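PDB 1WU2: molybdopterin biosynthesis moeA protein from Pyrococcus horikoshii, which probably inserts molybdenum into molybdopterin during biosynthesis of the molybdenum cofactor. Local coordinates for residues L18-I24 and A314-G320; S192-E197 and K207-T211; L219-F223 and F304-N308; P227-G231 and E245-E250; C251-T257 and K292-G298. All blocks are in the same frame, centred on the assembly; numbering follows the deposited sequence.

Interaction 1 of 5, residues L18-I24 and A314-G320; sequences LDDINEI and ALAKMVG
Leu18 O is gripped by two donors. The ammonium of Lys317 reaches it at 2.6 Å between NZ and Leu18 O, and the amide of Ile21 comes to it from the opposite face of the carbonyl plane. Lys317 NZ stands above that plane, 38° out of it. The same NZ meets Ile21 O at 2.7 Å, almost in line with the C=O bond. The lysine thus closes off the turn that follows helix 10-20. Its CG lies anti to the backbone N (chi1 -154°), and the chain, bent at chi2, carries NZ across to both carbonyls. Asp19 is paired with Lys15, and its OD1 stays 5.0 Å from Lys317 NZ, which may add a weak favourable field.

The apolar half lies alongside. Ile21 CG2 presses on CG of selenomethionine Met318 at 3.4 Å, a tight carbon pair. Leu18 CD2 rests on the backbone of Ala314, 3.6 Å from its CA. Further on, Ile24 N bonds to Met318 O at 2.9 Å, in the carbonyl plane and on a lone pair. Glu23 CG packs against Met318 O. A water donates to both Glu23 OE1 and Lys317 O, while Glu23 OE2 is held by Lys180 and Lys157. Gly320 has positive phi and is the C-prime residue of the Schellman motif that ends the long helix.

The contact ties the end of helix 10-20 and the loop after it to the C-terminal end of helix 300-319. Met318 also touches Asp252 on strand 252-255 and the neighbouring Cys251.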
# COMPACT_ATOMS: atom_id res chain seq x y z
N LEU A 18 15.29 18.38 -2.49
CA LEU A 18 14.02 18.39 -3.24
C LEU A 18 13.88 19.60 -4.15
O LEU A 18 13.23 19.52 -5.19
CB LEU A 18 12.82 18.31 -2.28
CG LEU A 18 12.60 16.98 -1.55
CD1 LEU A 18 11.44 17.11 -0.57
CD2 LEU A 18 12.36 15.83 -2.52
N ASP A 19 14.47 20.73 -3.76
CA ASP A 19 14.52 21.92 -4.62
C ASP A 19 15.34 21.64 -5.89
O ASP A 19 15.08 22.24 -6.93
CB ASP A 19 15.14 23.12 -3.87
CG ASP A 19 14.19 23.76 -2.86
OD1 ASP A 19 12.98 23.43 -2.83
OD2 ASP A 19 14.58 24.62 -2.05
N ASP A 20 16.31 20.74 -5.79
CA ASP A 20 17.12 20.31 -6.93
C ASP A 20 16.36 19.37 -7.88
O ASP A 20 16.73 19.24 -9.05
CB ASP A 20 18.40 19.63 -6.44
CG ASP A 20 19.50 19.61 -7.50
OD1 ASP A 20 19.86 20.69 -8.00
OD2 ASP A 20 20.06 18.56 -7.88
N ILE A 21 15.32 18.72 -7.37
CA ILE A 21 14.55 17.72 -8.13
C ILE A 21 13.29 18.35 -8.74
O ILE A 21 12.51 19.00 -8.05
CB ILE A 21 14.15 16.54 -7.20
CG1 ILE A 21 15.39 15.89 -6.57
CG2 ILE A 21 13.31 15.51 -7.96
CD1 ILE A 21 16.23 15.06 -7.53
N ASN A 22 13.11 18.14 -10.05
CA ASN A 22 11.95 18.65 -10.77
C ASN A 22 10.97 17.54 -11.13
O ASN A 22 11.35 16.37 -11.23
CB ASN A 22 12.39 19.37 -12.04
CG ASN A 22 13.30 20.55 -11.76
OD1 ASN A 22 12.98 21.43 -10.97
ND2 ASN A 22 14.46 20.56 -12.41
N GLU A 23 9.70 17.92 -11.31
CA GLU A 23 8.69 16.99 -11.81
C GLU A 23 9.01 16.64 -13.26
O GLU A 23 9.15 17.53 -14.10
CB GLU A 23 7.29 17.61 -11.72
CG GLU A 23 6.16 16.62 -11.96
CD GLU A 23 4.78 17.21 -11.73
OE1 GLU A 23 4.52 17.67 -10.60
OE2 GLU A 23 3.97 17.21 -12.67
N ILE A 24 9.18 15.35 -13.54
CA ILE A 24 9.33 14.87 -14.91
C ILE A 24 8.13 15.30 -15.77
O ILE A 24 6.99 15.23 -15.32
CB ILE A 24 9.52 13.32 -14.92
CG1 ILE A 24 10.98 12.97 -14.61
CG2 ILE A 24 9.11 12.70 -16.26
CD1 ILE A 24 11.20 11.51 -14.26
N ALA A 314 11.68 12.30 -3.11
CA ALA A 314 12.17 12.77 -4.41
C ALA A 314 11.40 12.11 -5.55
O ALA A 314 10.97 12.78 -6.49
CB ALA A 314 13.66 12.49 -4.55
N LEU A 315 11.24 10.80 -5.48
CA LEU A 315 10.49 10.03 -6.47
C LEU A 315 9.03 10.51 -6.57
O LEU A 315 8.49 10.63 -7.67
CB LEU A 315 10.52 8.54 -6.13
CG LEU A 315 11.86 7.86 -6.36
CD1 LEU A 315 11.94 6.55 -5.59
CD2 LEU A 315 12.10 7.61 -7.85
N ALA A 316 8.42 10.78 -5.42
CA ALA A 316 7.05 11.27 -5.36
C ALA A 316 6.93 12.65 -6.00
O ALA A 316 5.94 12.94 -6.66
CB ALA A 316 6.56 11.31 -3.92
N LYS A 317 7.94 13.49 -5.82
CA LYS A 317 7.96 14.82 -6.42
C LYS A 317 8.10 14.75 -7.95
O LYS A 317 7.55 15.58 -8.66
CB LYS A 317 9.10 15.67 -5.84
CG LYS A 317 8.85 17.17 -5.92
CD LYS A 317 10.12 17.96 -6.13
CE LYS A 317 9.81 19.43 -6.40
NZ LYS A 317 11.00 20.28 -6.18
N MSE A 318 8.82 13.74 -8.43
CA MSE A 318 9.10 13.59 -9.86
C MSE A 318 7.85 13.19 -10.66
O MSE A 318 7.70 13.58 -11.81
CB MSE A 318 10.23 12.57 -10.08
CG MSE A 318 11.60 13.09 -9.68
SE MSE A 318 13.05 11.77 -9.84
CE MSE A 318 13.89 12.52 -11.38
N VAL A 319 6.96 12.42 -10.04
CA VAL A 319 5.69 12.05 -10.67
C VAL A 319 4.51 12.88 -10.14
O VAL A 319 3.37 12.72 -10.59
CB VAL A 319 5.37 10.54 -10.48
CG1 VAL A 319 6.47 9.69 -11.12
CG2 VAL A 319 5.19 10.18 -9.01
N GLY A 320 4.77 13.78 -9.19
CA GLY A 320 3.73 14.57 -8.56
C GLY A 320 2.72 13.75 -7.77
O GLY A 320 1.55 14.11 -7.71
O HOH W 1 5.79 17.26 -8.03

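Interaction 2 of 5, residues S192-E197 and K207-T211; sequences SELIEE and KIVET
Lys207 lies across the backbone of residues 192-195. Its CB sits 3.3 Å from Glu193 O and also approaches Ile195 CB. CG meets Ile195 CD1 at 4.1 Å, the two side chains crossing at about a right angle. The chain bends at chi2 (-74°), which brings CD back over Glu193 O at 3.1 Å. CE then passes Ser192 O, and NZ leads away toward Glu205, a long, weak ion pair. With an alanine here the chain beyond CB is gone, which would probably leave Glu193 O less covered and Ile195 CD1 without the CG it packs on.

The backbones pair in parallel. Ile195 N bonds to Ile208 O at 3.1 Å, and Glu210 N to Ile195 O at 2.8 Å; the bond from Ile208 N to Glu193 O is weak. Leu194 and Ile208 share one face, with Leu194 CD2 4.0 Å from Ile208 CG1. Glu210 CG touches the same methyl, and its carboxylate takes the amide of Ser213. Lys170 of the second subunit bonds to Glu196 O and Glu210 O.

This is a small beta-alpha-beta unit of the probable molybdopterin-binding domain: two short parallel strands joined through helix 200-204.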
# COMPACT_ATOMS: atom_id res chain seq x y z
N SER A 192 34.64 -4.04 -2.65
CA SER A 192 35.39 -5.24 -3.04
C SER A 192 35.06 -6.40 -2.10
O SER A 192 35.18 -7.57 -2.46
CB SER A 192 36.89 -4.98 -3.01
OG SER A 192 37.21 -3.68 -3.47
N GLU A 193 34.69 -6.04 -0.87
CA GLU A 193 34.10 -6.95 0.11
C GLU A 193 32.88 -7.72 -0.38
O GLU A 193 32.67 -8.87 -0.01
CB GLU A 193 33.70 -6.15 1.37
CG GLU A 193 33.22 -4.73 1.08
CD GLU A 193 32.23 -4.20 2.10
OE1 GLU A 193 32.03 -4.85 3.15
OE2 GLU A 193 31.64 -3.13 1.83
N LEU A 194 32.06 -7.08 -1.22
CA LEU A 194 30.75 -7.63 -1.59
C LEU A 194 30.81 -8.82 -2.56
O LEU A 194 31.68 -8.88 -3.43
CB LEU A 194 29.86 -6.52 -2.16
CG LEU A 194 29.52 -5.44 -1.13
CD1 LEU A 194 29.14 -4.14 -1.80
CD2 LEU A 194 28.41 -5.90 -0.19
N ILE A 195 29.87 -9.74 -2.38
CA ILE A 195 29.80 -10.99 -3.15
C ILE A 195 28.33 -11.35 -3.39
O ILE A 195 27.47 -11.04 -2.57
CB ILE A 195 30.56 -12.12 -2.38
CG1 ILE A 195 31.09 -13.19 -3.35
CG2 ILE A 195 29.69 -12.75 -1.28
CD1 ILE A 195 32.59 -13.35 -3.30
N GLU A 196 28.03 -12.01 -4.50
CA GLU A 196 26.64 -12.26 -4.90
C GLU A 196 25.97 -13.39 -4.12
O GLU A 196 24.76 -13.34 -3.88
CB GLU A 196 26.54 -12.51 -6.41
CG GLU A 196 27.04 -13.87 -6.88
CD GLU A 196 27.46 -13.87 -8.34
OE1 GLU A 196 28.65 -14.14 -8.62
OE2 GLU A 196 26.61 -13.60 -9.21
N GLU A 197 26.74 -14.41 -3.73
CA GLU A 197 26.20 -15.62 -3.11
C GLU A 197 26.88 -15.95 -1.78
O GLU A 197 28.09 -15.77 -1.64
CB GLU A 197 26.37 -16.81 -4.05
CG GLU A 197 25.07 -17.37 -4.59
CD GLU A 197 25.29 -18.36 -5.72
OE1 GLU A 197 24.84 -19.52 -5.59
OE2 GLU A 197 25.92 -17.98 -6.73
N LYS A 207 34.23 -11.95 2.99
CA LYS A 207 33.26 -11.34 2.09
C LYS A 207 31.86 -11.44 2.70
O LYS A 207 31.55 -12.41 3.39
CB LYS A 207 33.26 -12.03 0.73
CG LYS A 207 34.62 -12.15 0.05
CD LYS A 207 35.09 -10.81 -0.50
CE LYS A 207 36.42 -10.92 -1.26
NZ LYS A 207 37.05 -12.27 -1.19
N ILE A 208 31.03 -10.44 2.43
CA ILE A 208 29.63 -10.44 2.86
C ILE A 208 28.70 -10.38 1.65
O ILE A 208 29.02 -9.77 0.63
CB ILE A 208 29.36 -9.28 3.85
CG1 ILE A 208 29.30 -7.93 3.11
CG2 ILE A 208 30.44 -9.26 4.94
CD1 ILE A 208 29.30 -6.71 4.02
N VAL A 209 27.54 -11.03 1.77
CA VAL A 209 26.59 -11.13 0.67
C VAL A 209 25.94 -9.77 0.39
O VAL A 209 25.56 -9.05 1.32
CB VAL A 209 25.51 -12.19 0.95
CG1 VAL A 209 24.39 -12.14 -0.09
CG2 VAL A 209 26.13 -13.58 0.99
N GLU A 210 25.81 -9.45 -0.89
CA GLU A 210 25.25 -8.19 -1.33
C GLU A 210 23.73 -8.28 -1.22
O GLU A 210 23.12 -9.27 -1.63
CB GLU A 210 25.67 -7.90 -2.77
CG GLU A 210 25.63 -6.42 -3.14
CD GLU A 210 24.22 -5.90 -3.31
OE1 GLU A 210 23.39 -6.60 -3.90
OE2 GLU A 210 23.95 -4.78 -2.83
N THR A 211 23.13 -7.22 -0.68
CA THR A 211 21.72 -7.23 -0.31
C THR A 211 20.97 -5.94 -0.69
O THR A 211 19.77 -5.99 -0.97
CB THR A 211 21.63 -7.53 1.21
OG1 THR A 211 21.53 -8.95 1.42
CG2 THR A 211 20.37 -6.98 1.84

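Interaction 3 of 5, residues L219-F223 and F304-N308; sequences LVEKF and FAQFN
Two helices of the probable molybdopterin-binding domain, 212-222 and 300-319, meet here through Leu219 and Phe307. The Phe307 ring is the centre of the contact. Leu219 CB lies over one of its faces, 3.8 Å from the ring centroid and 16° off the normal, a CH-pi contact. The leucine and the phenylalanine slide past each other in opposite directions. Phe307 holds CG anti to the backbone N (chi1 179°), which sends the ring across to helix 212-222. Its far corner, CZ, comes 3.3 Å from Leu219 O.

Phe223 approaches the Phe307 ring at the edge. Its CD2 lies near the plane of that ring, 3.5 Å from Phe307 CE2. The two ring planes are at 44°, so the pair is oblique. Val220 CG2 meets Phe307 CE1 at 4.1 Å, crossing at about a right angle. Leu219 CD2 touches both Phe304 CE1 and the Phe307 ring.

Asn308 is fixed within its own helix. Its ND2 bonds to Phe304 O at 2.9 Å and lies over the centre of the Phe304 ring. Phe304 O also accepts from Asn308 N, on the opposite face of the carbonyl plane. Tyr396 meets the Phe304 ring edge-to-face.

Leu219 also packs on Pro163 of the second subunit, and Phe304 on Gln164 of that subunit. The arrangement is a buried, apolar helix-helix contact of an alpha/beta domain, with the Phe307 ring at its centre.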
# COMPACT_ATOMS: atom_id res chain seq x y z
N LEU A 219 12.11 -1.26 -3.66
CA LEU A 219 11.68 -0.02 -3.03
C LEU A 219 11.40 1.05 -4.08
O LEU A 219 10.46 1.84 -3.94
CB LEU A 219 12.74 0.48 -2.04
CG LEU A 219 12.83 -0.23 -0.68
CD1 LEU A 219 14.14 0.12 0.02
CD2 LEU A 219 11.65 0.13 0.20
N VAL A 220 12.22 1.07 -5.13
CA VAL A 220 12.04 2.00 -6.24
C VAL A 220 10.78 1.65 -7.02
O VAL A 220 10.04 2.54 -7.43
CB VAL A 220 13.28 2.01 -7.17
CG1 VAL A 220 12.98 2.72 -8.49
CG2 VAL A 220 14.46 2.68 -6.48
N GLU A 221 10.53 0.35 -7.21
CA GLU A 221 9.34 -0.12 -7.92
C GLU A 221 8.08 0.13 -7.09
O GLU A 221 7.01 0.38 -7.64
CB GLU A 221 9.46 -1.62 -8.27
CG GLU A 221 10.51 -1.92 -9.33
CD GLU A 221 10.85 -3.40 -9.47
OE1 GLU A 221 10.74 -4.16 -8.48
OE2 GLU A 221 11.25 -3.82 -10.58
N LYS A 222 8.21 0.07 -5.77
CA LYS A 222 7.10 0.37 -4.87
C LYS A 222 6.71 1.84 -4.97
O LYS A 222 5.53 2.18 -4.87
CB LYS A 222 7.47 0.02 -3.43
CG LYS A 222 6.36 0.27 -2.40
CD LYS A 222 6.85 0.02 -0.99
CE LYS A 222 5.74 0.28 0.02
NZ LYS A 222 6.15 -0.08 1.41
N PHE A 223 7.71 2.70 -5.19
CA PHE A 223 7.50 4.14 -5.23
C PHE A 223 7.79 4.74 -6.61
O PHE A 223 8.68 5.59 -6.76
CB PHE A 223 8.35 4.81 -4.15
CG PHE A 223 7.84 4.58 -2.75
CD1 PHE A 223 6.69 5.21 -2.31
CD2 PHE A 223 8.50 3.71 -1.89
CE1 PHE A 223 6.21 4.99 -1.02
CE2 PHE A 223 8.03 3.49 -0.60
CZ PHE A 223 6.88 4.13 -0.17
N PHE A 304 17.69 1.82 4.20
CA PHE A 304 16.23 1.86 4.29
C PHE A 304 15.76 3.20 4.85
O PHE A 304 14.83 3.81 4.32
CB PHE A 304 15.74 0.72 5.18
CG PHE A 304 14.23 0.60 5.27
CD1 PHE A 304 13.52 -0.11 4.31
CD2 PHE A 304 13.54 1.18 6.33
CE1 PHE A 304 12.14 -0.23 4.40
CE2 PHE A 304 12.16 1.06 6.42
CZ PHE A 304 11.46 0.35 5.45
N ALA A 305 16.40 3.65 5.92
CA ALA A 305 16.09 4.94 6.53
C ALA A 305 16.41 6.09 5.57
O ALA A 305 15.66 7.07 5.50
CB ALA A 305 16.86 5.11 7.82
N GLN A 306 17.50 5.96 4.84
CA GLN A 306 17.88 6.97 3.85
C GLN A 306 16.91 7.00 2.68
O GLN A 306 16.66 8.06 2.11
CB GLN A 306 19.30 6.71 3.34
CG GLN A 306 20.38 7.14 4.33
CD GLN A 306 21.76 6.66 3.94
OE1 GLN A 306 21.91 5.87 3.00
NE2 GLN A 306 22.77 7.14 4.65
N PHE A 307 16.34 5.85 2.32
CA PHE A 307 15.41 5.78 1.21
C PHE A 307 14.09 6.43 1.60
O PHE A 307 13.55 7.25 0.86
CB PHE A 307 15.17 4.34 0.76
CG PHE A 307 14.19 4.22 -0.37
CD1 PHE A 307 14.63 4.25 -1.69
CD2 PHE A 307 12.83 4.14 -0.13
CE1 PHE A 307 13.73 4.18 -2.73
CE2 PHE A 307 11.92 4.06 -1.16
CZ PHE A 307 12.37 4.08 -2.47
N ASN A 308 13.57 6.08 2.77
CA ASN A 308 12.30 6.62 3.25
C ASN A 308 12.35 8.12 3.56
O ASN A 308 11.37 8.83 3.34
CB ASN A 308 11.83 5.85 4.49
CG ASN A 308 11.17 4.54 4.13
OD1 ASN A 308 10.00 4.52 3.74
ND2 ASN A 308 11.91 3.44 4.25

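Interaction 4 of 5, residues P227-G231 and E245-E250; sequences PILYG and EKAKNE
Tyr230 is met by Lys246 and Asn249 of helix 243-249 and by Glu250 just after it, with Glu245 more distant at the ring edge. Its hydroxyl donates to Glu250 OE1 at 2.7 Å between OH and OE1. The hydrogen bond reaches the carboxylate on its syn side, 30° out of plane. Asn249 ND2 donates to the same Tyr230 OH at 3.2 Å, with the hydroxyl close to the amide plane. The phenol oxygen is therefore both donor and acceptor.

Lys246 lies over one face of the ring. Its CG is 3.4 Å from the ring centroid, a CH-pi contact, and CD and CE continue across the same face toward CG of the tyrosine. A bend at chi2 (62°) lays the chain over the ring. The carboxylate of Glu250 stands at the ring edge, its plane 81° from that of the ring. Ile228 packs on this group too, with CG2 3.1 Å from Glu250 OE1.

The next shell sets these groups in place. Lys246 NZ is paired with Glu242 by a salt bridge. Glu250 is the first residue to leave the helix, and its side chain also touches Lys184. Ile228 and Tyr230 are bonded through their backbones to strand 184-190. The axes of helix 245-249 and strand 227-231 run nearly antiparallel, 10.9 Å apart at closest approach.

The chemistry is that of a tyrosine hydroxyl held between an acid and an amide. The nearby carboxylate would probably disfavour ionisation of the phenol, and the two bonds limit rotation of the hydroxyl.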
# COMPACT_ATOMS: atom_id res chain seq x y z
N PRO A 227 13.84 0.75 -11.64
CA PRO A 227 15.25 0.56 -11.26
C PRO A 227 16.07 -0.01 -12.41
O PRO A 227 15.59 -0.88 -13.13
CB PRO A 227 15.17 -0.43 -10.11
CG PRO A 227 13.95 -1.22 -10.38
CD PRO A 227 12.98 -0.31 -11.08
N ILE A 228 17.29 0.49 -12.57
CA ILE A 228 18.21 0.01 -13.60
C ILE A 228 19.54 -0.35 -12.95
O ILE A 228 20.22 0.51 -12.39
CB ILE A 228 18.39 1.09 -14.69
CG1 ILE A 228 17.13 1.18 -15.56
CG2 ILE A 228 19.60 0.79 -15.57
CD1 ILE A 228 16.72 2.58 -15.89
N LEU A 229 19.90 -1.63 -13.03
CA LEU A 229 21.09 -2.16 -12.37
C LEU A 229 22.33 -1.93 -13.21
O LEU A 229 22.36 -2.26 -14.39
CB LEU A 229 20.94 -3.66 -12.13
CG LEU A 229 19.84 -4.15 -11.19
CD1 LEU A 229 18.52 -4.36 -11.93
CD2 LEU A 229 20.28 -5.44 -10.50
N TYR A 230 23.36 -1.37 -12.58
CA TYR A 230 24.69 -1.29 -13.18
C TYR A 230 25.66 -2.25 -12.48
O TYR A 230 26.84 -2.32 -12.83
CB TYR A 230 25.21 0.15 -13.15
CG TYR A 230 24.37 1.07 -14.01
CD1 TYR A 230 24.72 1.31 -15.33
CD2 TYR A 230 23.23 1.68 -13.50
CE1 TYR A 230 23.95 2.15 -16.13
CE2 TYR A 230 22.46 2.51 -14.29
CZ TYR A 230 22.82 2.75 -15.61
OH TYR A 230 22.06 3.58 -16.40
N GLY A 231 25.16 -2.99 -11.49
CA GLY A 231 25.90 -4.07 -10.86
C GLY A 231 26.80 -3.66 -9.72
O GLY A 231 26.89 -2.48 -9.37
N GLU A 245 27.88 7.47 -16.94
CA GLU A 245 26.92 6.73 -17.76
C GLU A 245 25.52 6.69 -17.12
O GLU A 245 24.51 6.72 -17.83
CB GLU A 245 27.40 5.29 -18.01
CG GLU A 245 26.58 4.53 -19.05
CD GLU A 245 26.88 3.04 -19.09
OE1 GLU A 245 26.08 2.29 -19.69
OE2 GLU A 245 27.91 2.62 -18.51
N LYS A 246 25.48 6.63 -15.79
CA LYS A 246 24.22 6.52 -15.05
C LYS A 246 23.45 7.82 -15.10
O LYS A 246 22.24 7.82 -15.30
CB LYS A 246 24.47 6.15 -13.59
CG LYS A 246 24.82 4.70 -13.37
CD LYS A 246 26.10 4.33 -14.09
CE LYS A 246 26.82 3.15 -13.48
NZ LYS A 246 28.14 3.55 -12.90
N ALA A 247 24.16 8.93 -14.92
CA ALA A 247 23.56 10.26 -14.91
C ALA A 247 22.96 10.62 -16.27
O ALA A 247 21.94 11.32 -16.34
CB ALA A 247 24.59 11.30 -14.48
N LYS A 248 23.59 10.13 -17.33
CA LYS A 248 23.09 10.32 -18.70
C LYS A 248 21.85 9.46 -18.94
O LYS A 248 20.83 9.96 -19.40
CB LYS A 248 24.18 9.97 -19.72
CG LYS A 248 25.44 10.82 -19.66
CD LYS A 248 25.13 12.31 -19.71
CE LYS A 248 26.33 13.13 -20.17
NZ LYS A 248 26.12 13.72 -21.52
N ASN A 249 21.96 8.17 -18.62
CA ASN A 249 20.88 7.21 -18.85
C ASN A 249 19.64 7.44 -17.98
O ASN A 249 18.54 7.05 -18.37
CB ASN A 249 21.38 5.78 -18.59
CG ASN A 249 22.32 5.26 -19.68
OD1 ASN A 249 22.59 5.94 -20.67
ND2 ASN A 249 22.81 4.03 -19.50
N GLU A 250 19.82 8.07 -16.82
CA GLU A 250 18.76 8.15 -15.81
C GLU A 250 18.43 9.56 -15.35
O GLU A 250 19.19 10.51 -15.58
CB GLU A 250 19.16 7.35 -14.57
CG GLU A 250 18.73 5.90 -14.61
CD GLU A 250 19.87 4.94 -14.78
OE1 GLU A 250 19.63 3.84 -15.31
OE2 GLU A 250 21.01 5.28 -14.39

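Interaction 5 of 5, residues C251-T257 and K292-G298; sequences CDIVLIT and KVFIMSG
The Phe294 ring has Ile253 O at its edge, near the ring plane, while Val254 CG2 and Asp252 CB approach it obliquely. Asp252 crosses the ring at about a right angle, its CB 4.0 Å from Phe294 CE2 and its carboxylate plane turned 56° from the ring. Tyr289 adds an edge-to-face ring contact. Asp252 OD2 is buried and has no partner in the model.

Strands 252-255 and 293-295 are neighbours in the parallel part of the mixed sheet of the probable molybdopterin-binding domain. Their axes come within 4.8 Å, at 18°. Four backbone bonds join them in the parallel pattern. Ile253 takes part twice: its N bonds to Lys292 O, and its O accepts from Phe294 N. Leu255 does the same, from N to Phe294 O and from Met296 N to its O, the latter at 2.8 Å.

Ile253, Leu255, Val293 and Ile295 share one face of the sheet. Leu255 CG sits between the backbone N and the carbonyl carbon (chi1 56°), and from there the methyls reach both neighbours. CD2 presses on Val293 CG1 at 3.3 Å, a tight pair, and CD1 meets Ile295 CD1 at 3.9 Å. Cut back to an alanine, the residue would probably leave a gap beside Val293 CG1 and Ile295 CD1.

Val254 and Phe294 lie on the other face, against helices 212-222 and 300-319. There Val254 CG1 touches the selenium of selenomethionine Met296 at 3.5 Å. Past the strand ends, Ile256 CG2 comes 3.4 Å from Gly298 CA.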
# COMPACT_ATOMS: atom_id res chain seq x y z
N CYS A 251 17.30 9.67 -14.68
CA CYS A 251 16.83 10.92 -14.11
C CYS A 251 17.54 11.17 -12.78
O CYS A 251 18.02 12.28 -12.52
CB CYS A 251 15.31 10.87 -13.91
SG CYS A 251 14.38 10.17 -15.29
N ASP A 252 17.59 10.15 -11.94
CA ASP A 252 18.43 10.16 -10.74
C ASP A 252 19.20 8.85 -10.62
O ASP A 252 18.89 7.88 -11.31
CB ASP A 252 17.59 10.48 -9.47
CG ASP A 252 16.99 9.24 -8.81
OD1 ASP A 252 17.73 8.29 -8.51
OD2 ASP A 252 15.78 9.14 -8.51
N ILE A 253 20.21 8.84 -9.75
CA ILE A 253 21.03 7.64 -9.54
C ILE A 253 21.39 7.48 -8.06
O ILE A 253 21.70 8.44 -7.36
CB ILE A 253 22.29 7.61 -10.51
CG1 ILE A 253 23.60 7.38 -9.76
CG2 ILE A 253 22.39 8.86 -11.39
CD1 ILE A 253 23.91 5.92 -9.53
N VAL A 254 21.31 6.24 -7.60
CA VAL A 254 21.58 5.86 -6.22
C VAL A 254 22.85 5.03 -6.21
O VAL A 254 23.00 4.13 -7.02
CB VAL A 254 20.39 5.01 -5.68
CG1 VAL A 254 20.83 4.10 -4.56
CG2 VAL A 254 19.24 5.91 -5.23
N LEU A 255 23.78 5.34 -5.31
CA LEU A 255 24.99 4.53 -5.16
C LEU A 255 25.33 4.23 -3.70
O LEU A 255 25.14 5.06 -2.82
CB LEU A 255 26.19 5.16 -5.89
CG LEU A 255 26.60 6.59 -5.54
CD1 LEU A 255 27.69 6.61 -4.47
CD2 LEU A 255 27.07 7.31 -6.80
N ILE A 256 25.87 3.03 -3.49
CA ILE A 256 26.15 2.46 -2.18
C ILE A 256 27.63 2.63 -1.85
O ILE A 256 28.45 2.77 -2.75
CB ILE A 256 25.79 0.95 -2.23
CG1 ILE A 256 24.29 0.75 -2.48
CG2 ILE A 256 26.23 0.22 -0.98
CD1 ILE A 256 23.38 1.45 -1.49
N THR A 257 27.98 2.62 -0.56
CA THR A 257 29.39 2.61 -0.16
C THR A 257 29.97 1.21 -0.29
O THR A 257 31.12 0.96 0.08
CB THR A 257 29.56 3.14 1.29
OG1 THR A 257 30.95 3.41 1.54
CG2 THR A 257 29.21 2.09 2.32
N LYS A 292 21.81 15.03 -8.96
CA LYS A 292 20.91 13.87 -9.10
C LYS A 292 21.48 12.57 -8.53
O LYS A 292 20.92 11.50 -8.78
CB LYS A 292 20.49 13.65 -10.56
CG LYS A 292 20.10 14.92 -11.33
CD LYS A 292 19.02 15.70 -10.60
CE LYS A 292 18.37 16.72 -11.52
NZ LYS A 292 18.11 18.00 -10.81
N VAL A 293 22.56 12.64 -7.75
CA VAL A 293 23.23 11.45 -7.23
C VAL A 293 23.08 11.37 -5.71
O VAL A 293 23.45 12.28 -4.99
CB VAL A 293 24.73 11.43 -7.59
CG1 VAL A 293 25.37 10.11 -7.19
CG2 VAL A 293 24.92 11.67 -9.08
N PHE A 294 22.54 10.24 -5.25
CA PHE A 294 22.28 10.00 -3.84
C PHE A 294 23.36 9.06 -3.29
O PHE A 294 23.43 7.90 -3.68
CB PHE A 294 20.91 9.32 -3.66
CG PHE A 294 19.74 10.19 -4.04
CD1 PHE A 294 18.83 10.60 -3.07
CD2 PHE A 294 19.52 10.56 -5.36
CE1 PHE A 294 17.74 11.39 -3.41
CE2 PHE A 294 18.43 11.36 -5.70
CZ PHE A 294 17.54 11.77 -4.73
N ILE A 295 24.20 9.57 -2.39
CA ILE A 295 25.24 8.76 -1.74
C ILE A 295 24.65 8.04 -0.53
O ILE A 295 24.27 8.68 0.45
CB ILE A 295 26.47 9.62 -1.30
CG1 ILE A 295 26.78 10.76 -2.29
CG2 ILE A 295 27.69 8.74 -1.12
CD1 ILE A 295 26.97 10.33 -3.73
N MSE A 296 24.60 6.71 -0.58
CA MSE A 296 23.96 5.90 0.45
C MSE A 296 25.00 5.14 1.28
O MSE A 296 26.20 5.18 0.98
CB MSE A 296 22.93 4.93 -0.15
CG MSE A 296 22.29 5.39 -1.47
SE MSE A 296 20.33 5.49 -1.43
CE MSE A 296 20.19 7.05 -0.38
N SER A 297 24.53 4.41 2.30
CA SER A 297 25.38 3.97 3.41
C SER A 297 25.92 2.53 3.36
O SER A 297 26.82 2.20 4.13
CB SER A 297 24.63 4.17 4.73
OG SER A 297 24.81 3.06 5.59
N GLY A 298 25.34 1.68 2.53
CA GLY A 298 25.83 0.31 2.38
C GLY A 298 25.29 -0.74 3.33
O GLY A 298 25.25 -1.92 2.96

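In the fold
Interactions 2 to 5 all lie in the probable molybdopterin-binding domain, and along the chain interaction 1 closes a loop round them. Interaction 2 closes before interaction 3 opens; interactions 4 and then 5 are nested inside the loop of interaction 3. Interactions 4 and 5 involve the same mixed sheet, centres about 11 Å apart. The centres of interactions 3 and 5 are about 12 Å apart, and Gln306 meets Met296 and Ser297. Interactions 1 and 3 share helix 300-319. Interaction 1 reaches interaction 5 through Asp20 and Lys292. Interaction 2 is more remote, its centre about 32 Å from that of interaction 1. Interactions 2, 3 and 4 touch the second subunit, so this domain takes part in the dimer.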